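PDB 4RK6: glucose-resistance amylase regulator from Weissella paramesenteroides ATCC 33313, which binds D-glucose and, as a LacI-family regulator, probably controls transcription by binding DNA at cis-regulatory sites. Local coordinates for residues 23-28 with 71-76; 83-86 with 91-94; 96-99 with 104-107; 252-257 with 266-271. One frame throughout, in Å; residues are numbered along the deposited sequence. Where two conformers were deposited one is given.

Interaction 1 of 4, residues 23-28 with 71-76; sequences NFADEI and FMLSLD. With GLC (alpha-D-glucopyranose), chain C.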
# COMPACT_ATOMS: atom_id res chain seq x y z
N ASN A 23 0.55 2.56 4.48
CA ASN A 23 -0.07 3.17 3.30
C ASN A 23 -0.63 4.59 3.50
O ASN A 23 -1.25 5.14 2.58
CB ASN A 23 -1.17 2.26 2.72
CG ASN A 23 -0.64 1.34 1.63
OD1 ASN A 23 0.27 1.69 0.87
ND2 ASN A 23 -1.24 0.16 1.53
N PHE A 24 -0.39 5.21 4.66
CA PHE A 24 -0.88 6.58 4.84
C PHE A 24 -0.19 7.55 3.90
O PHE A 24 -0.79 8.54 3.49
CB PHE A 24 -0.84 7.05 6.30
CG PHE A 24 0.50 7.52 6.78
CD1 PHE A 24 1.38 6.65 7.40
CD2 PHE A 24 0.87 8.86 6.66
CE1 PHE A 24 2.62 7.09 7.84
CE2 PHE A 24 2.10 9.31 7.12
CZ PHE A 24 2.98 8.42 7.70
N ALA A 25 1.05 7.27 3.52
CA ALA A 25 1.84 8.19 2.68
C ALA A 25 1.16 8.50 1.35
O ALA A 25 1.06 9.67 0.95
CB ALA A 25 3.23 7.63 2.42
N ASP A 26 0.70 7.45 0.67
CA ASP A 26 -0.00 7.58 -0.59
C ASP A 26 -1.22 8.51 -0.48
O ASP A 26 -1.49 9.30 -1.41
CB ASP A 26 -0.46 6.21 -1.11
CG ASP A 26 0.64 5.46 -1.86
OD1 ASP A 26 1.84 5.76 -1.66
OD2 ASP A 26 0.30 4.56 -2.65
N GLU A 27 -1.95 8.40 0.62
CA GLU A 27 -3.14 9.24 0.85
C GLU A 27 -2.77 10.70 1.09
O GLU A 27 -3.43 11.63 0.60
CB GLU A 27 -3.96 8.71 2.02
CG GLU A 27 -4.73 7.44 1.72
CD GLU A 27 -5.96 7.71 0.88
OE1 GLU A 27 -6.99 8.19 1.44
OE2 GLU A 27 -5.90 7.46 -0.33
N ILE A 28 -1.70 10.92 1.85
CA ILE A 28 -1.18 12.28 2.01
C ILE A 28 -0.74 12.82 0.66
O ILE A 28 -1.07 13.95 0.30
CB ILE A 28 -0.05 12.35 3.05
CG1 ILE A 28 -0.62 12.18 4.46
CG2 ILE A 28 0.72 13.67 2.94
CD1 ILE A 28 0.42 12.15 5.55
N PHE A 71 8.14 18.77 2.20
CA PHE A 71 7.19 18.23 3.11
C PHE A 71 7.76 16.97 3.72
O PHE A 71 8.15 16.07 2.99
CB PHE A 71 5.87 17.97 2.40
CG PHE A 71 5.25 19.23 1.89
CD1 PHE A 71 4.66 20.12 2.79
CD2 PHE A 71 5.36 19.60 0.57
CE1 PHE A 71 4.14 21.32 2.35
CE2 PHE A 71 4.83 20.80 0.13
CZ PHE A 71 4.22 21.66 1.02
N MSE A 72 7.79 16.92 5.04
CA MSE A 72 8.35 15.78 5.78
C MSE A 72 7.25 14.95 6.38
O MSE A 72 6.43 15.47 7.11
CB MSE A 72 9.22 16.32 6.91
CG MSE A 72 10.22 17.33 6.38
SE MSE A 72 11.67 16.38 5.44
CE MSE A 72 12.89 17.91 5.25
N LEU A 73 7.25 13.64 6.11
CA LEU A 73 6.23 12.73 6.68
C LEU A 73 6.75 11.91 7.85
O LEU A 73 5.97 11.49 8.70
CB LEU A 73 5.72 11.77 5.62
CG LEU A 73 5.30 12.28 4.25
CD1 LEU A 73 4.30 11.30 3.64
CD2 LEU A 73 4.70 13.67 4.30
N SER A 74 8.07 11.67 7.88
CA SER A 74 8.69 10.82 8.90
C SER A 74 8.76 11.54 10.25
O SER A 74 8.55 12.75 10.33
CB SER A 74 10.11 10.41 8.47
OG SER A 74 10.17 9.92 7.15
N LEU A 75 9.04 10.77 11.30
CA LEU A 75 9.33 11.35 12.60
C LEU A 75 10.86 11.36 12.80
O LEU A 75 11.35 11.90 13.79
CB LEU A 75 8.64 10.56 13.72
N ASP A 76 11.59 10.83 11.82
CA ASP A 76 13.00 10.46 11.95
C ASP A 76 13.99 11.35 11.16
O ASP A 76 15.13 10.94 10.90
CB ASP A 76 13.14 8.99 11.49
CG ASP A 76 13.94 8.14 12.46
OD1 ASP A 76 14.81 8.67 13.18
OD2 ASP A 76 13.68 6.92 12.50
C1 GLC C . 2.82 7.44 11.21
C2 GLC C . 1.87 8.64 11.32
C3 GLC C . 0.65 8.35 12.16
C4 GLC C . 0.04 7.01 11.75
C5 GLC C . 1.10 5.93 11.98
C6 GLC C . 0.59 4.54 11.57
O1 GLC C . 3.59 7.44 12.35
O2 GLC C . 2.54 9.76 11.90
O3 GLC C . -0.26 9.42 11.89
O4 GLC C . -1.13 6.77 12.46
O5 GLC C . 2.22 6.16 11.17
O6 GLC C . 0.28 4.50 10.21

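Interaction 2 of 4, residues 83-86 with 91-94; sequences DKLL and SVIS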
# COMPACT_ATOMS: atom_id res chain seq x y z
N ASP A 83 17.57 22.16 9.27
CA ASP A 83 18.39 23.37 9.30
C ASP A 83 18.98 23.74 7.94
O ASP A 83 18.85 24.88 7.53
CB ASP A 83 19.51 23.28 10.34
CG ASP A 83 19.01 23.43 11.76
OD1 ASP A 83 18.35 24.46 12.05
OD2 ASP A 83 19.29 22.52 12.59
N LYS A 84 19.62 22.80 7.24
CA LYS A 84 20.22 23.13 5.95
C LYS A 84 19.18 23.61 4.93
O LYS A 84 19.43 24.56 4.17
CB LYS A 84 21.04 21.95 5.40
CG LYS A 84 22.41 21.80 6.08
CD LYS A 84 23.19 20.65 5.46
CE LYS A 84 24.70 20.81 5.57
NZ LYS A 84 25.18 22.03 4.88
N LEU A 85 18.00 23.02 4.95
CA LEU A 85 16.95 23.45 4.01
C LEU A 85 16.45 24.84 4.35
O LEU A 85 16.40 25.72 3.50
CB LEU A 85 15.79 22.45 3.96
CG LEU A 85 16.15 21.10 3.35
CD1 LEU A 85 15.11 20.08 3.74
CD2 LEU A 85 16.29 21.17 1.84
N LEU A 86 16.15 25.07 5.63
CA LEU A 86 15.71 26.40 6.04
C LEU A 86 16.75 27.46 5.70
O LEU A 86 16.41 28.57 5.30
CB LEU A 86 15.41 26.43 7.53
CG LEU A 86 14.22 25.62 8.06
CD1 LEU A 86 14.25 25.60 9.58
CD2 LEU A 86 12.89 26.19 7.57
N SER A 91 11.10 26.33 2.35
CA SER A 91 10.12 26.08 3.38
C SER A 91 10.10 24.62 3.75
O SER A 91 10.21 23.75 2.89
CB SER A 91 8.72 26.48 2.91
OG SER A 91 8.63 27.89 2.83
N VAL A 92 9.98 24.36 5.03
CA VAL A 92 9.92 22.99 5.52
C VAL A 92 8.69 22.89 6.38
O VAL A 92 8.51 23.71 7.27
CB VAL A 92 11.18 22.60 6.33
CG1 VAL A 92 11.09 21.16 6.79
CG2 VAL A 92 12.44 22.81 5.51
N ILE A 93 7.84 21.91 6.08
CA ILE A 93 6.62 21.70 6.81
C ILE A 93 6.51 20.21 7.11
O ILE A 93 6.78 19.40 6.24
CB ILE A 93 5.41 22.19 6.00
CG1 ILE A 93 5.47 23.71 5.84
CG2 ILE A 93 4.11 21.76 6.67
CD1 ILE A 93 4.54 24.25 4.79
N SER A 94 6.16 19.85 8.33
CA SER A 94 6.00 18.44 8.69
C SER A 94 4.54 18.02 8.77
O SER A 94 3.65 18.81 9.11
CB SER A 94 6.77 18.08 9.97
OG SER A 94 6.28 18.75 11.10

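Interaction 3 of 4, residues 96-99 with 104-107; sequences TALL and SAVT. With GLC (alpha-D-glucopyranose), chain C.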
# COMPACT_ATOMS: atom_id res chain seq x y z
N THR A 96 1.74 15.00 9.96
CA THR A 96 1.37 13.93 10.91
C THR A 96 2.29 13.87 12.12
O THR A 96 2.16 13.02 12.98
CB THR A 96 1.24 12.53 10.25
OG1 THR A 96 2.53 11.93 10.09
CG2 THR A 96 0.52 12.61 8.92
N ALA A 97 3.18 14.85 12.23
CA ALA A 97 4.20 14.85 13.26
C ALA A 97 4.76 16.25 13.38
O ALA A 97 4.86 16.97 12.40
CB ALA A 97 5.30 13.86 12.89
N LEU A 98 5.15 16.60 14.60
CA LEU A 98 5.73 17.89 14.87
C LEU A 98 7.24 17.66 15.02
O LEU A 98 7.72 17.32 16.09
CB LEU A 98 5.06 18.46 16.13
CG LEU A 98 3.53 18.18 16.21
CD1 LEU A 98 3.02 18.02 17.64
CD2 LEU A 98 2.72 19.23 15.47
N LEU A 99 7.96 17.82 13.91
CA LEU A 99 9.38 17.47 13.83
C LEU A 99 10.29 18.47 14.55
O LEU A 99 11.27 18.08 15.16
CB LEU A 99 9.84 17.37 12.38
CG LEU A 99 9.40 16.09 11.67
CD1 LEU A 99 9.93 16.10 10.25
CD2 LEU A 99 9.88 14.86 12.42
N SER A 104 6.38 24.71 10.78
CA SER A 104 4.95 24.45 10.92
C SER A 104 4.64 22.97 10.69
O SER A 104 5.42 22.24 10.10
CB SER A 104 4.13 25.30 9.94
OG SER A 104 4.24 26.67 10.26
N ALA A 105 3.49 22.55 11.17
CA ALA A 105 3.10 21.14 11.08
C ALA A 105 1.63 21.07 10.83
O ALA A 105 0.87 21.85 11.36
CB ALA A 105 3.42 20.41 12.37
N VAL A 106 1.22 20.06 10.06
CA VAL A 106 -0.20 19.77 9.90
C VAL A 106 -0.40 18.30 10.29
O VAL A 106 0.32 17.41 9.77
CB VAL A 106 -0.66 19.97 8.44
CG1 VAL A 106 -2.16 19.71 8.36
CG2 VAL A 106 -0.30 21.37 7.96
N THR A 107 -1.35 18.07 11.19
CA THR A 107 -1.49 16.77 11.83
C THR A 107 -2.87 16.58 12.41
O THR A 107 -3.58 17.55 12.74
CB THR A 107 -0.40 16.59 12.93
OG1 THR A 107 -0.47 15.28 13.52
CG2 THR A 107 -0.57 17.63 14.05
C1 GLC C . 2.82 7.44 11.21
C2 GLC C . 1.87 8.64 11.32
C3 GLC C . 0.65 8.35 12.16
C4 GLC C . 0.04 7.01 11.75
C5 GLC C . 1.10 5.93 11.98
C6 GLC C . 0.59 4.54 11.57
O1 GLC C . 3.59 7.44 12.35
O2 GLC C . 2.54 9.76 11.90
O3 GLC C . -0.26 9.42 11.89
O4 GLC C . -1.13 6.77 12.46
O5 GLC C . 2.22 6.16 11.17
O6 GLC C . 0.28 4.50 10.21

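Interaction 4 of 4, residues 252-257 with 266-271; sequences MQLFLD and QIIYIP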
# COMPACT_ATOMS: atom_id res chain seq x y z
N MSE A 252 0.14 21.99 1.84
CA MSE A 252 0.49 22.71 0.63
C MSE A 252 -0.12 24.09 0.67
O MSE A 252 0.54 25.08 0.30
CB MSE A 252 0.06 21.91 -0.61
CG MSE A 252 0.51 22.56 -1.92
SE MSE A 252 2.44 22.80 -2.09
CE MSE A 252 2.47 24.00 -3.66
N GLN A 253 -1.34 24.21 1.16
CA GLN A 253 -1.98 25.53 1.25
C GLN A 253 -1.24 26.48 2.19
O GLN A 253 -1.15 27.69 1.95
CB GLN A 253 -3.44 25.43 1.69
CG GLN A 253 -4.23 26.67 1.32
CD GLN A 253 -4.27 26.86 -0.18
OE1 GLN A 253 -4.53 25.91 -0.94
NE2 GLN A 253 -4.02 28.09 -0.63
N LEU A 254 -0.76 25.94 3.30
CA LEU A 254 0.05 26.71 4.23
C LEU A 254 1.27 27.30 3.51
O LEU A 254 1.57 28.49 3.66
CB LEU A 254 0.47 25.83 5.40
CG LEU A 254 1.11 26.50 6.61
CD1 LEU A 254 0.13 27.46 7.24
CD2 LEU A 254 1.53 25.43 7.60
N PHE A 255 1.93 26.49 2.69
CA PHE A 255 3.09 26.97 1.94
C PHE A 255 2.67 28.04 0.95
O PHE A 255 3.32 29.12 0.86
CB PHE A 255 3.81 25.81 1.23
CG PHE A 255 4.81 26.26 0.20
CD1 PHE A 255 5.95 26.95 0.59
CD2 PHE A 255 4.61 26.02 -1.14
CE1 PHE A 255 6.87 27.40 -0.34
CE2 PHE A 255 5.54 26.45 -2.08
CZ PHE A 255 6.67 27.14 -1.69
N LEU A 256 1.62 27.77 0.19
CA LEU A 256 1.14 28.73 -0.81
C LEU A 256 0.72 30.07 -0.18
O LEU A 256 0.92 31.12 -0.78
CB LEU A 256 -0.01 28.15 -1.62
CG LEU A 256 0.36 26.98 -2.53
CD1 LEU A 256 -0.89 26.31 -3.06
CD2 LEU A 256 1.28 27.44 -3.65
N ASP A 257 0.16 30.02 1.02
CA ASP A 257 -0.39 31.20 1.68
C ASP A 257 0.65 32.01 2.45
O ASP A 257 0.36 33.13 2.85
CB ASP A 257 -1.50 30.80 2.64
CG ASP A 257 -2.76 30.35 1.93
OD1 ASP A 257 -2.88 30.50 0.71
OD2 ASP A 257 -3.67 29.85 2.64
N GLN A 266 3.36 27.47 12.96
CA GLN A 266 2.11 27.03 13.60
C GLN A 266 1.85 25.53 13.51
O GLN A 266 2.50 24.84 12.76
CB GLN A 266 0.93 27.82 13.04
CG GLN A 266 0.79 27.87 11.53
CD GLN A 266 -0.43 28.67 11.08
OE1 GLN A 266 -0.38 29.42 10.11
NE2 GLN A 266 -1.55 28.49 11.78
N ILE A 267 0.94 25.04 14.34
CA ILE A 267 0.45 23.67 14.25
C ILE A 267 -1.02 23.75 13.86
O ILE A 267 -1.81 24.41 14.55
CB ILE A 267 0.59 22.92 15.59
CG1 ILE A 267 2.07 22.83 15.99
CG2 ILE A 267 0.01 21.52 15.48
CD1 ILE A 267 2.30 22.18 17.34
N ILE A 268 -1.38 23.10 12.77
CA ILE A 268 -2.79 23.04 12.34
C ILE A 268 -3.27 21.61 12.56
O ILE A 268 -2.65 20.68 12.05
CB ILE A 268 -2.94 23.46 10.89
CG1 ILE A 268 -2.50 24.93 10.72
CG2 ILE A 268 -4.38 23.30 10.44
CD1 ILE A 268 -2.26 25.32 9.29
N TYR A 269 -4.34 21.48 13.33
CA TYR A 269 -4.93 20.18 13.64
C TYR A 269 -6.07 19.92 12.68
O TYR A 269 -6.94 20.78 12.49
CB TYR A 269 -5.40 20.10 15.09
CG TYR A 269 -4.27 20.13 16.09
CD1 TYR A 269 -3.34 19.11 16.15
CD2 TYR A 269 -4.12 21.21 16.97
CE1 TYR A 269 -2.29 19.14 17.04
CE2 TYR A 269 -3.08 21.24 17.88
CZ TYR A 269 -2.18 20.21 17.91
OH TYR A 269 -1.14 20.24 18.80
N ILE A 270 -6.05 18.73 12.08
CA ILE A 270 -7.08 18.29 11.17
C ILE A 270 -7.99 17.32 11.94
O ILE A 270 -7.52 16.38 12.59
CB ILE A 270 -6.45 17.64 9.92
CG1 ILE A 270 -5.43 18.58 9.27
CG2 ILE A 270 -7.52 17.17 8.93
CD1 ILE A 270 -5.98 19.91 8.77
N PRO A 271 -9.31 17.56 11.90
CA PRO A 271 -10.24 16.72 12.64
C PRO A 271 -10.21 15.26 12.21
O PRO A 271 -9.90 14.97 11.07
CB PRO A 271 -11.63 17.29 12.27
CG PRO A 271 -11.38 18.56 11.54
CD PRO A 271 -10.02 18.47 10.96

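Interaction 1 of 4, residues 23-28 with 71-76
Leu73 forks over the first turn of helix 24-39, and each of its methyl branches meets a different helix residue. CD1 of Leu73 lies 4.0 Å from CB of Ala25, while CD2 of Leu73 comes within 4.2 Å of CG2 of Ile28. The leucine can do this because its CG stands anti to its own carbonyl carbon (chi1 -48°), which carries the fork toward the helix. Alanine suits the nearer position, where a small residue lets the helix backbone come close, with the CA atoms of Ala25 and Leu73 7.5 Å apart. Branched Ile28, one turn on from Phe24, meets the other arm of Leu73 with its CG2 methyl, and Leu95 adds to its surroundings.

Both segments belong to one lobe of a two-lobed periplasmic-binding-protein fold, with the glucose held in the cleft between the lobes: Leu73 comes directly after the end of strand 69-72, and the start of helix 24-39 faces the cleft.

The aromatic contacts turn toward that cleft. C2 of the glucose sits 3.7 Å above one face of the Phe24 ring, offset toward the rim, and CE1 of Phe24 approaches C1 of the sugar to 3.4 Å, an apolar surface offered to the carbon-bound hydrogens of a pyranose. The ring edge meets Ile28 CD1 in plane and, more distantly, the carbonyl O of Leu73, 4.4 Å from CZ of Phe24. Phe244 adds a second ring, inclined by about 35° to that of Phe24.

Among polar links, Ile28 N bonds to Phe24 O at 3.0 Å, an ordinary helical turn. Just before it, Asn23 ND2 donates to OD1 of Asn23 in the second subunit.

Interaction 2 of 4, residues 83-86 with 91-94
Leu85 and Leu86, near the end of helix 79-87, lie beside Val92 of strand 91-95, and the two backbones come closest where the CA atoms of Leu86 and Ser91 are 6.2 Å apart. The short connection between helix and strand keeps this end of the helix close to the sheet.

Val92 carries the strand side of the contact with a single methyl. Its CG1 is anti to the backbone N (chi1 -179°), and this places CG2 on the helix side, where it is shared by both leucines. CB of Leu85 is 3.7 Å from CG2 of Val92, so the leucine touches with the root of its side chain and its branched end points elsewhere, onto Met72 of strand 69-72 and Phe59 of helix 52-64. Leu86 uses its tip instead. Its CD2 is 4.0 Å from CG2 of Val92, and the two side chains cross at about a right angle. A beta-branched valine suits a strand and presents a compact methyl, met by the root of one leucine and the tip of the next.

The contact belongs to the beta-alpha-beta unit formed by strand 69-72, helix 79-87 and strand 91-95, whose two strands are parallel neighbours in the sheet. Side chains alternate along the second strand: Ser91 and Ile93 meet Phe255 of helix 244-257 instead.

No hydrogen bond spans the two segments. Their adhesion is therefore apolar and without strong directionality, and shape fit among these side chains, more than any directed bond, holds helix and strand together here.

Interaction 3 of 4, residues 96-99 with 104-107
Thr96 and Thr107 meet with their hydroxyls set differently by their torsions. In Thr107 OG1 is anti to the backbone N (chi1 -177°) and faces the backbone of Thr96, 3.4 Å from its carbonyl C; in Thr96 OG1 lies between the backbone N and the carbonyl carbon (chi1 81°), on the side of the glucose. There OG1 of Thr96 accepts a hydrogen bond of 2.8 Å from O2 of the glucose. Threonine suits this position because a short hydroxyl can bond to the sugar while its methyl packs on Ile28.

The backbone of Thr96 is tied down from the other side: N of Thr96 donates to O of Val106 at 2.8 Å, nearly straight at 171°.

Beyond it, Leu98 folds back over the strand. Its CD2 is 3.4 Å from CB of Ala105, closer than usual van der Waals contact, at a place where the small side chain of alanine suits, and lies 3.9 Å from CG2 of Thr107, with the leucine and threonine chains crossing at about a right angle.

Here strand 104-108 braces the sugar-binding loop; the loop's position, leaving the C-terminal end of parallel strand 91-95, is typical of the ligand cleft in periplasmic-binding-protein folds.

Interaction 4 of 4, residues 252-257 with 266-271
Leu254 and Ile268 join helix 244-257 to strand 267-275, the last helix and the last strand of the fold. The two side chains reach toward each other tip to tip, with CD1 of Leu254 3.8 Å from CD1 of Ile268; CD2 of the leucine is a little farther from the same methyl, at 4.2 Å. Leu254 reaches across because its CG is anti to its backbone N (chi1 -170°). These long aliphatic chains suit the place, since the backbones stay well apart, 9.3 Å between the CA atoms of Leu254 and Ile268.

Gln266, just ahead of the strand, adds a flanking contact. Extended beyond CG, it slides past Leu254 in the opposite direction, and its OE1 comes to 3.5 Å from CD1 of Leu254. This is a van der Waals approach of a polar atom to a methyl, at an exposed edge of the contact where an amide can also meet water.

In the sheet, strand 267-275 runs between strand 104-108, to which it is parallel, and strand 238-241, to which it is antiparallel. Helix 244-257 packs on the first of these as well, through Leu254 on Ser104. Ile267 points away from the helix, and its CG2 sits 3.5 Å above one face of the Tyr269 ring, offset toward the ring's rim.

On the helix itself, NE2 of Gln253 donates to OD1 of Asp257 one turn later at 3.0 Å. The amide keeps the bond close to its own plane, but meets the carboxylate from above, 41° out of its plane, so the grip is bent at the acceptor.

Overall arrangement
All four contacts reach the same sheet. Interactions 1, 2 and 3 are largely buried, whereas interaction 4 lies at the surface, where a glutamine can join the aliphatic residues. Interactions 2 and 4 set a helix against a strand, interaction 1 a helix against the loop just after one; none of the three has a hydrogen bond between its segments. Interaction 3 sets a loop against a strand and adds a backbone hydrogen bond. Interactions 1 and 3 both touch the glucose, one offering an aromatic face and the other a hydroxyl. Main-chain hydrogen bonds connect neighbouring strands: Met72 to Ile93 links interactions 1 and 2, Ser94 to Val106 links 2 and 3, and Ala105 to Ile268 links 3 and 4.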